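Local coordinates for Ras-interacting protein 1 (Homo sapiens, PDB 5KHO) that regulates GTPase signalling, cell architecture and adhesion in the vascular endothelium and is required for blood vessels to form, at residues Glu45-Ala50 / Ser68-Phe73. Residues are numbered along the deposited sequence; the frame is centred on the assembly and turned at random.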
loop_
_atom_site.group_PDB
_atom_site.type_symbol
_atom_site.label_atom_id
_atom_site.label_comp_id
_atom_site.label_asym_id
_atom_site.label_seq_id
_atom_site.Cartn_x
_atom_site.Cartn_y
_atom_site.Cartn_z
ATOM N N GLU B 45 -18.070 6.132 9.371
ATOM C CA GLU B 45 -18.760 5.125 10.168
ATOM C C GLU B 45 -17.838 4.489 11.206
ATOM O O GLU B 45 -18.237 4.305 12.357
ATOM C CB GLU B 45 -19.352 4.036 9.278
ATOM C CG GLU B 45 -20.708 4.372 8.682
ATOM C CD GLU B 45 -21.141 3.394 7.601
ATOM O OE1 GLU B 45 -20.491 2.334 7.427
ATOM O OE2 GLU B 45 -22.143 3.688 6.914
ATOM N N LEU B 46 -16.609 4.171 10.805
ATOM C CA LEU B 46 -15.666 3.520 11.713
ATOM C C LEU B 46 -15.038 4.473 12.726
ATOM O O LEU B 46 -14.719 4.048 13.833
ATOM C CB LEU B 46 -14.603 2.714 10.955
ATOM C CG LEU B 46 -15.057 1.573 10.032
ATOM C CD1 LEU B 46 -13.826 0.806 9.599
ATOM C CD2 LEU B 46 -16.072 0.616 10.655
ATOM N N VAL B 47 -14.876 5.747 12.357
ATOM C CA VAL B 47 -14.413 6.782 13.295
ATOM C C VAL B 47 -15.441 6.929 14.423
ATOM O O VAL B 47 -15.077 6.958 15.611
ATOM C CB VAL B 47 -14.100 8.135 12.591
ATOM C CG1 VAL B 47 -13.817 9.244 13.593
ATOM C CG2 VAL B 47 -12.896 7.999 11.671
ATOM N N ALA B 48 -16.717 6.971 14.038
ATOM C CA ALA B 48 -17.834 7.028 14.985
ATOM C C ALA B 48 -17.889 5.853 15.980
ATOM O O ALA B 48 -18.058 6.090 17.177
ATOM C CB ALA B 48 -19.153 7.179 14.241
ATOM N N GLU B 49 -17.725 4.614 15.497
ATOM C CA GLU B 49 -17.717 3.421 16.368
ATOM C C GLU B 49 -16.450 3.316 17.208
ATOM O O GLU B 49 -16.499 2.795 18.325
ATOM C CB GLU B 49 -17.913 2.119 15.577
ATOM C CG GLU B 49 -18.428 0.954 16.429
ATOM C CD GLU B 49 -18.281 -0.416 15.775
ATOM O OE1 GLU B 49 -18.651 -0.575 14.589
ATOM O OE2 GLU B 49 -17.812 -1.355 16.457
ATOM N N ALA B 50 -15.331 3.799 16.664
ATOM C CA ALA B 50 -14.048 3.792 17.372
ATOM C C ALA B 50 -14.066 4.738 18.571
ATOM O O ALA B 50 -13.620 4.354 19.658
ATOM C CB ALA B 50 -12.891 4.129 16.433
ATOM N N SER B 68 -21.432 15.790 16.838
ATOM C CA SER B 68 -20.482 15.400 15.791
ATOM C C SER B 68 -19.009 15.705 16.153
ATOM O O SER B 68 -18.312 16.453 15.446
ATOM C CB SER B 68 -20.889 16.008 14.440
ATOM N N CYS B 69 -18.552 15.102 17.258
ATOM C CA CYS B 69 -17.128 15.095 17.657
ATOM C C CYS B 69 -16.283 14.197 16.733
ATOM O O CYS B 69 -15.062 14.085 16.899
ATOM C CB CYS B 69 -16.978 14.650 19.121
ATOM N N VAL B 70 -16.966 13.570 15.772
ATOM C CA VAL B 70 -16.399 12.697 14.747
ATOM C C VAL B 70 -15.502 13.493 13.800
ATOM O O VAL B 70 -14.384 13.072 13.497
ATOM C CB VAL B 70 -17.535 11.993 13.952
ATOM C CG1 VAL B 70 -17.006 11.220 12.745
ATOM C CG2 VAL B 70 -18.341 11.073 14.862
ATOM N N ASP B 71 -15.997 14.648 13.360
ATOM C CA ASP B 71 -15.307 15.493 12.376
ATOM C C ASP B 71 -13.959 16.058 12.859
ATOM O O ASP B 71 -13.173 16.577 12.055
ATOM C CB ASP B 71 -16.238 16.618 11.892
ATOM C CG ASP B 71 -17.533 16.094 11.263
ATOM O OD1 ASP B 71 -17.702 14.860 11.120
ATOM O OD2 ASP B 71 -18.392 16.928 10.909
ATOM N N ALA B 72 -13.701 15.943 14.161
ATOM C CA ALA B 72 -12.430 16.349 14.756
ATOM C C ALA B 72 -11.391 15.226 14.753
ATOM O O ALA B 72 -10.203 15.475 15.003
ATOM C CB ALA B 72 -12.656 16.851 16.170
ATOM N N PHE B 73 -11.851 14.000 14.483
ATOM C CA PHE B 73 -10.991 12.809 14.454
ATOM C C PHE B 73 -10.856 12.160 13.074
ATOM O O PHE B 73 -11.744 12.282 12.220
ATOM C CB PHE B 73 -11.451 11.783 15.488
ATOM C CG PHE B 73 -11.148 12.175 16.900
ATOM C CD1 PHE B 73 -9.908 11.883 17.468
ATOM C CD2 PHE B 73 -12.100 12.844 17.672
ATOM C CE1 PHE B 73 -9.625 12.250 18.776
ATOM C CE2 PHE B 73 -11.821 13.208 18.983
ATOM C CZ PHE B 73 -10.583 12.915 19.534
#
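Helix segment 45-50 and the loop 68-73, which ends in a V70-F73 turn and enters strand 73-80 at F73, come nearest at A48 and V70, whose CA atoms are 5.9 Å apart; the turn is closed by its own backbone bond from F73 N to V70 O (2.9 Å). What joins the two segments is aliphatic packing. V70 splits its two methyls between neighbouring residues of the helix: CG1 lies 3.8 Å from V47 CG1, while CG2 sits 4.0 Å from A48 CB. In V47 the methyl doing the work is CG1, anti to the backbone N (chi1 172°), which carries it into the turn; there it also touches F73, 4.0 Å from CB. The F73 ring turns away from 45-50, with C69 O at its edge and in its plane; V47 therefore meets CB and O of F73 and not the ring. With 163 Å² buried in all, the contact is small and partly buried. It packs the loop after helix 43-54 back on to that helix, which lies across a mixed five-stranded sheet, as in the ubiquitin-like (beta-grasp) fold of Ras-associating domains. D71 OD1 makes a salt bridge with R44 of the same helix, which V70 also touches, while F73 packs on L51. V47 also packs on L75, and L46 on L75, L19 and V35, which seats the helix against strands 73-80, 18-22 and 30-36.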